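Local coordinates for uncharacterized protein (Bordetella bronchiseptica, PDB 4XG0) that belongs to the DUF1537 family of kinases of acid-sugar catabolism and probably phosphorylates a sugar acid with a nucleoside triphosphate, at residues Ile28-Asp33 / Ala71-Val76; Ala42-Arg47 / Leu242-Ala247. One frame throughout, in Å; residues are numbered along the deposited sequence. Where two conformers were deposited one is given.

Contact 1: Ile28-Asp33 / Ala71-Val76; sequences IGIVAD and AEVLAV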
ATOM      1  N   ILE A  28     -10.165  -6.414   6.736  1.00 28.20           N
ATOM      2  CA  ILE A  28      -9.209  -5.788   7.657  1.00 22.46           C
ATOM      3  C   ILE A  28      -9.949  -5.233   8.830  1.00 24.75           C
ATOM      4  O   ILE A  28     -10.983  -4.610   8.677  1.00 25.07           O
ATOM      5  CB  ILE A  28      -8.486  -4.630   6.976  1.00 25.97           C
ATOM      6  CG1 ILE A  28      -7.562  -5.145   5.880  1.00 25.77           C
ATOM      7  CG2 ILE A  28      -7.711  -3.809   8.004  1.00 23.46           C
ATOM      8  CD1 ILE A  28      -7.326  -4.150   4.773  1.00 22.31           C
ATOM      9  N   GLY A  29      -9.449  -5.495  10.024  1.00 24.58           N
ATOM     10  CA  GLY A  29      -9.969  -4.878  11.224  1.00 28.24           C
ATOM     11  C   GLY A  29      -8.933  -3.921  11.806  1.00 27.83           C
ATOM     12  O   GLY A  29      -7.755  -4.261  11.889  1.00 28.22           O
ATOM     13  N   ILE A  30      -9.377  -2.732  12.201  1.00 24.74           N
ATOM     14  CA  ILE A  30      -8.547  -1.734  12.869  1.00 24.03           C
ATOM     15  C   ILE A  30      -9.066  -1.525  14.309  1.00 26.95           C
ATOM     16  O   ILE A  30     -10.190  -1.085  14.518  1.00 27.24           O
ATOM     17  CB  ILE A  30      -8.591  -0.372  12.151  1.00 22.93           C
ATOM     18  CG1 ILE A  30      -8.040  -0.467  10.740  1.00 21.10           C
ATOM     19  CG2 ILE A  30      -7.776   0.646  12.959  1.00 29.33           C
ATOM     20  CD1 ILE A  30      -8.458   0.750   9.925  1.00 20.62           C
ATOM     21  N   VAL A  31      -8.256  -1.887  15.310  1.00 26.14           N
ATOM     22  CA  VAL A  31      -8.575  -1.623  16.714  1.00 28.04           C
ATOM     23  C   VAL A  31      -7.729  -0.447  17.247  1.00 27.07           C
ATOM     24  O   VAL A  31      -6.513  -0.579  17.389  1.00 26.03           O
ATOM     25  CB  VAL A  31      -8.258  -2.864  17.578  1.00 28.87           C
ATOM     26  CG1 VAL A  31      -8.621  -2.609  19.034  1.00 30.72           C
ATOM     27  CG2 VAL A  31      -8.988  -4.074  17.062  1.00 33.70           C
ATOM     28  N   ALA A  32      -8.364   0.695  17.513  1.00 27.72           N
ATOM     29  CA  ALA A  32      -7.674   1.863  18.058  1.00 27.34           C
ATOM     30  C   ALA A  32      -8.097   2.139  19.476  1.00 31.11           C
ATOM     31  O   ALA A  32      -9.240   1.889  19.840  1.00 30.98           O
ATOM     32  CB  ALA A  32      -7.956   3.078  17.205  1.00 26.58           C
ATOM     33  N   ASP A  33      -7.189   2.682  20.284  1.00 29.79           N
ATOM     34  CA  ASP A  33      -7.535   2.933  21.664  1.00 37.10           C
ATOM     35  C   ASP A  33      -8.235   4.273  21.921  1.00 32.85           C
ATOM     36  O   ASP A  33      -8.657   4.545  23.038  1.00 33.82           O
ATOM     37  CB  ASP A  33      -6.307   2.739  22.577  1.00 33.35           C
ATOM     38  CG  ASP A  33      -5.232   3.784  22.363  1.00 31.22           C
ATOM     39  OD1 ASP A  33      -5.139   4.351  21.255  1.00 28.24           O
ATOM     40  OD2 ASP A  33      -4.487   4.051  23.347  1.00 31.42           O
ATOM     41  N   ALA A  71     -18.750  -3.581   3.829  1.00 40.33           N
ATOM     42  CA  ALA A  71     -17.435  -3.011   4.168  1.00 33.19           C
ATOM     43  C   ALA A  71     -16.280  -3.994   4.164  1.00 35.88           C
ATOM     44  O   ALA A  71     -16.400  -5.131   4.626  1.00 36.95           O
ATOM     45  CB  ALA A  71     -17.492  -2.333   5.498  1.00 39.33           C
ATOM     46  N   GLU A  72     -15.162  -3.509   3.630  0.52 25.29           N
ATOM     47  CA  GLU A  72     -13.909  -4.241   3.541  0.52 24.10           C
ATOM     48  C   GLU A  72     -13.070  -4.028   4.806  0.52 23.61           C
ATOM     49  O   GLU A  72     -12.396  -4.949   5.299  0.52 23.67           O
ATOM     50  CB  GLU A  72     -13.158  -3.782   2.285  0.52 27.58           C
ATOM     51  CG  GLU A  72     -13.994  -3.969   0.986  0.52 34.53           C
ATOM     52  CD  GLU A  72     -13.337  -3.387  -0.275  0.52 33.73           C
ATOM     53  OE1 GLU A  72     -12.849  -4.221  -1.063  0.52 33.70           O
ATOM     54  OE2 GLU A  72     -13.313  -2.139  -0.482  0.52 19.17           O
ATOM     55  N   VAL A  73     -13.160  -2.818   5.358  1.00 23.52           N
ATOM     56  CA  VAL A  73     -12.385  -2.419   6.564  1.00 23.29           C
ATOM     57  C   VAL A  73     -13.343  -1.942   7.635  1.00 25.22           C
ATOM     58  O   VAL A  73     -14.238  -1.146   7.366  1.00 25.87           O
ATOM     59  CB  VAL A  73     -11.411  -1.254   6.245  1.00 21.33           C
ATOM     60  CG1 VAL A  73     -10.629  -0.774   7.469  1.00 21.23           C
ATOM     61  CG2 VAL A  73     -10.483  -1.627   5.135  1.00 20.17           C
ATOM     62  N   LEU A  74     -13.168  -2.454   8.858  1.00 26.27           N
ATOM     63  CA  LEU A  74     -13.976  -2.012   9.993  1.00 28.18           C
ATOM     64  C   LEU A  74     -13.058  -1.463  11.069  1.00 29.39           C
ATOM     65  O   LEU A  74     -12.185  -2.178  11.530  1.00 27.26           O
ATOM     66  CB  LEU A  74     -14.818  -3.156  10.564  1.00 30.77           C
ATOM     67  CG  LEU A  74     -15.655  -2.860  11.826  1.00 40.63           C
ATOM     68  CD1 LEU A  74     -16.455  -1.550  11.791  1.00 36.81           C
ATOM     69  CD2 LEU A  74     -16.610  -4.022  12.115  1.00 45.41           C
ATOM     70  N   ALA A  75     -13.269  -0.197  11.437  1.00 27.85           N
ATOM     71  CA  ALA A  75     -12.480   0.499  12.456  1.00 27.56           C
ATOM     72  C   ALA A  75     -13.290   0.802  13.705  1.00 29.77           C
ATOM     73  O   ALA A  75     -14.439   1.266  13.651  1.00 31.20           O
ATOM     74  CB  ALA A  75     -11.895   1.784  11.892  1.00 25.97           C
ATOM     75  N   VAL A  76     -12.690   0.522  14.865  1.00 30.21           N
ATOM     76  CA  VAL A  76     -13.384   0.664  16.124  1.00 32.89           C
ATOM     77  C   VAL A  76     -12.470   1.327  17.149  1.00 32.11           C
ATOM     78  O   VAL A  76     -11.262   1.291  17.006  1.00 30.41           O
ATOM     79  CB  VAL A  76     -13.803  -0.710  16.666  1.00 34.22           C
ATOM     80  CG1 VAL A  76     -14.539  -1.465  15.593  1.00 35.13           C
ATOM     81  CG2 VAL A  76     -12.583  -1.497  17.105  1.00 33.07           C
TER
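Ile30 bonds to strand 73-76 through both its amide and its carbonyl. Ile30 N donates to Leu74 O at 2.9 Å. Ile30 O accepts from Val76 N at 3.0 Å. The first of these bonds is almost straight at hydrogen (174°), but its donor stands 23° from the carbonyl plane. Ile28 repeats the pattern two residues back: its N reaches Glu72 O, and its O receives Leu74 N. Ala32 N to Val76 O ends the parallel pairing.

On the face carrying Ile28, Ile30, Val73 and Ala75 the side chains pack against one another. Val73 lies beside Ile28, its register partner, and also reaches Ile30. Its CG1, anti to its own backbone N (chi1 178°), runs forward to Ile30 CD1 at 3.6 Å. Its other methyl, CG2, lies alongside Ile28 CB at 4.0 Å. Ile30 CB also meets Ala75 CB at 4.0 Å. On the reverse face Val76 CG2 packs 3.5 Å from Ile30 O.

Further out, strand 106-110 bonds to Gly29 and Val31, so strand 28-32 is paired along both edges. Glu72 turns away to Ala51 N and Arg424. The contact thus joins two inner strands of the parallel sheet of an alpha/beta domain, with buried backbone polar groups satisfied by regular pairing and an aliphatic surface facing helix 35-47.

Contact 2: Ala42-Arg47 / Leu242-Ala247; sequences AVQFVR and LAAPLA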
ATOM      1  N   ALA A  42      -8.679   5.132   9.947  1.00 21.28           N
ATOM      2  CA  ALA A  42      -9.712   4.705   9.001  1.00 20.48           C
ATOM      3  C   ALA A  42      -9.706   5.530   7.718  1.00 19.38           C
ATOM      4  O   ALA A  42      -9.892   4.969   6.637  1.00 18.67           O
ATOM      5  CB  ALA A  42     -11.046   4.749   9.640  1.00 24.49           C
ATOM      6  N   VAL A  43      -9.510   6.844   7.800  1.00 19.34           N
ATOM      7  CA  VAL A  43      -9.551   7.645   6.551  1.00 18.74           C
ATOM      8  C   VAL A  43      -8.378   7.281   5.640  1.00 16.48           C
ATOM      9  O   VAL A  43      -8.470   7.323   4.432  1.00 19.24           O
ATOM     10  CB  VAL A  43      -9.619   9.143   6.840  1.00 22.98           C
ATOM     11  CG1 VAL A  43      -9.636   9.956   5.496  1.00 21.36           C
ATOM     12  CG2 VAL A  43     -10.900   9.441   7.576  1.00 30.89           C
ATOM     13  N   GLN A  44      -7.267   6.854   6.243  1.00 19.76           N
ATOM     14  CA  GLN A  44      -6.164   6.390   5.412  1.00 18.00           C
ATOM     15  C   GLN A  44      -6.489   5.189   4.589  1.00 21.01           C
ATOM     16  O   GLN A  44      -6.000   5.062   3.480  1.00 17.71           O
ATOM     17  CB  GLN A  44      -4.908   6.193   6.247  1.00 23.69           C
ATOM     18  CG  GLN A  44      -4.419   7.498   6.805  1.00 22.84           C
ATOM     19  CD  GLN A  44      -4.181   8.569   5.698  1.00 30.83           C
ATOM     20  OE1 GLN A  44      -3.554   8.305   4.682  1.00 35.16           O
ATOM     21  NE2 GLN A  44      -4.703   9.753   5.904  1.00 38.85           N
ATOM     22  N   PHE A  45      -7.316   4.273   5.125  1.00 21.20           N
ATOM     23  CA  PHE A  45      -7.776   3.157   4.320  1.00 17.12           C
ATOM     24  C   PHE A  45      -8.737   3.572   3.242  1.00 18.37           C
ATOM     25  O   PHE A  45      -8.641   3.063   2.138  1.00 17.55           O
ATOM     26  CB  PHE A  45      -8.318   2.018   5.198  1.00 17.76           C
ATOM     27  CG  PHE A  45      -7.239   1.279   5.909  1.00 17.65           C
ATOM     28  CD1 PHE A  45      -6.554   1.852   6.940  1.00 17.48           C
ATOM     29  CD2 PHE A  45      -6.873   0.017   5.467  1.00 18.16           C
ATOM     30  CE1 PHE A  45      -5.549   1.152   7.578  1.00 18.55           C
ATOM     31  CE2 PHE A  45      -5.849  -0.678   6.112  1.00 19.44           C
ATOM     32  CZ  PHE A  45      -5.200  -0.107   7.121  1.00 18.31           C
ATOM     33  N   VAL A  46      -9.641   4.505   3.536  1.00 16.12           N
ATOM     34  CA  VAL A  46     -10.533   5.048   2.522  1.00 18.79           C
ATOM     35  C   VAL A  46      -9.745   5.656   1.360  1.00 15.47           C
ATOM     36  O   VAL A  46     -10.118   5.517   0.168  1.00 19.07           O
ATOM     37  CB  VAL A  46     -11.387   6.145   3.124  1.00 23.92           C
ATOM     38  CG1 VAL A  46     -12.108   6.927   2.011  1.00 33.65           C
ATOM     39  CG2 VAL A  46     -12.378   5.575   4.114  1.00 29.50           C
ATOM     40  N   ARG A  47      -8.657   6.341   1.702  1.00 19.64           N
ATOM     41  CA  ARG A  47      -7.842   7.067   0.725  1.00 18.27           C
ATOM     42  C   ARG A  47      -7.074   6.122  -0.180  1.00 20.40           C
ATOM     43  O   ARG A  47      -6.709   6.490  -1.316  1.00 21.97           O
ATOM     44  CB  ARG A  47      -6.944   8.132   1.410  1.00 17.74           C
ATOM     45  CG  ARG A  47      -7.759   9.212   1.979  1.00 21.45           C
ATOM     46  CD  ARG A  47      -6.963  10.324   2.604  1.00 35.89           C
ATOM     47  NE  ARG A  47      -7.733  11.567   2.549  1.00 42.35           N
ATOM     48  CZ  ARG A  47      -7.414  12.682   3.204  1.00 45.43           C
ATOM     49  NH1 ARG A  47      -8.187  13.757   3.080  1.00 43.75           N
ATOM     50  NH2 ARG A  47      -6.333  12.718   3.979  1.00 45.45           N
ATOM     51  N   LEU A 242       1.896   3.976  10.329  1.00 18.30           N
ATOM     52  CA  LEU A 242       1.805   2.692   9.647  1.00 16.99           C
ATOM     53  C   LEU A 242       0.516   2.541   8.829  1.00 18.90           C
ATOM     54  O   LEU A 242       0.404   1.652   7.983  1.00 18.61           O
ATOM     55  CB  LEU A 242       1.887   1.562  10.640  1.00 20.01           C
ATOM     56  CG  LEU A 242       3.225   0.838  10.561  1.00 19.21           C
ATOM     57  CD1 LEU A 242       3.328  -0.150  11.689  1.00 23.96           C
ATOM     58  CD2 LEU A 242       3.491   0.126   9.277  1.00 19.56           C
ATOM     59  N   ALA A 243      -0.443   3.423   9.058  1.00 19.14           N
ATOM     60  CA  ALA A 243      -1.776   3.257   8.456  1.00 24.34           C
ATOM     61  C   ALA A 243      -1.828   3.227   6.941  1.00 21.01           C
ATOM     62  O   ALA A 243      -2.268   2.235   6.344  1.00 16.92           O
ATOM     63  CB  ALA A 243      -2.747   4.292   9.019  1.00 20.60           C
ATOM     64  N   ALA A 244      -1.405   4.287   6.271  1.00 18.66           N
ATOM     65  CA  ALA A 244      -1.469   4.299   4.817  1.00 19.55           C
ATOM     66  C   ALA A 244      -0.550   3.223   4.186  1.00 18.09           C
ATOM     67  O   ALA A 244      -0.932   2.534   3.258  1.00 17.91           O
ATOM     68  CB  ALA A 244      -1.162   5.658   4.310  1.00 18.13           C
ATOM     69  N   PRO A 245       0.678   3.057   4.704  1.00 16.26           N
ATOM     70  CA  PRO A 245       1.520   1.985   4.177  1.00 17.05           C
ATOM     71  C   PRO A 245       0.833   0.616   4.232  1.00 17.13           C
ATOM     72  O   PRO A 245       0.931  -0.123   3.263  1.00 17.27           O
ATOM     73  CB  PRO A 245       2.759   2.036   5.116  1.00 20.23           C
ATOM     74  CG  PRO A 245       2.815   3.475   5.485  1.00 18.97           C
ATOM     75  CD  PRO A 245       1.393   3.917   5.663  1.00 17.25           C
ATOM     76  N   LEU A 246       0.119   0.317   5.305  1.00 17.58           N
ATOM     77  CA  LEU A 246      -0.545  -0.968   5.427  1.00 19.59           C
ATOM     78  C   LEU A 246      -1.743  -1.031   4.488  1.00 17.00           C
ATOM     79  O   LEU A 246      -1.958  -2.051   3.829  1.00 18.85           O
ATOM     80  CB  LEU A 246      -1.003  -1.216   6.855  1.00 19.02           C
ATOM     81  CG  LEU A 246       0.110  -1.533   7.831  1.00 23.44           C
ATOM     82  CD1 LEU A 246      -0.394  -1.457   9.301  1.00 25.19           C
ATOM     83  CD2 LEU A 246       0.739  -2.933   7.477  1.00 23.84           C
ATOM     84  N   ALA A 247      -2.523   0.041   4.456  1.00 18.49           N
ATOM     85  CA  ALA A 247      -3.634   0.120   3.457  1.00 16.93           C
ATOM     86  C   ALA A 247      -3.148  -0.202   2.049  1.00 19.12           C
ATOM     87  O   ALA A 247      -3.788  -0.959   1.287  1.00 19.10           O
ATOM     88  CB  ALA A 247      -4.273   1.481   3.495  1.00 17.01           C
TER
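Phe45 lays one face of its ring on Ala247. Ala247 CB stands 3.7 Å from the ring centroid and 16° off the ring normal, a CH-pi contact over the face. Phe45 CG lies anti to its carbonyl carbon (chi1 -73°), and this carries the ring across to the second helix. The far end of the ring meets Ala243 O, one turn earlier, and CB of the adjoining Leu246. Phe45 CE1 is 3.7 Å from Ala243 O, approached obliquely, and Phe45 CZ is 4.3 Å from Leu246 CB.

Gln44 makes the other half of the contact. Its CB touches Ala243 CB at 4.0 Å. The chain then bends at chi2 (-55°), and OE1 comes to rest 3.6 Å from Ala244 CB. No hydrogen bond crosses the contact; it is held by packing. The small alanines let the helices approach to 8.4 Å between axes, at a crossing angle of -33°.

A sulfate ion, probably from the crystallisation liquor, lies near Gln44. The backbone O of Ala247 also accepts a hydrogen bond from Trp50 NE1. Tyr108 of strand 106-110 touches Phe45, Ala243 and Leu246. Helices 35-47 and 240-252 therefore pack side by side against the parallel sheet, and helix 217-230 borders helix 240-252 through Leu242, Pro245 and Leu246.

How the contacts relate
From the N terminus the chain runs along strand 28-32 and directly into helix 35-47, so the first segments of both contacts come early. It passes through strand 52-54 and then reaches strand 73-77, where contact 1 closes a loop of 37 intervening residues. Contact 2 closes much later, when helix 240-252 returns after 194 residues. The segments alternate, so the two contacts cross and neither nests in the other. They also touch: Phe45 CD1 lies 3.7 Å from Ile30 CD1, and Ala42 CB lies 3.8 Å from Ala75 CB. Together they tie the sheet to two helices on one face, within the sugar-binding N-terminal domain.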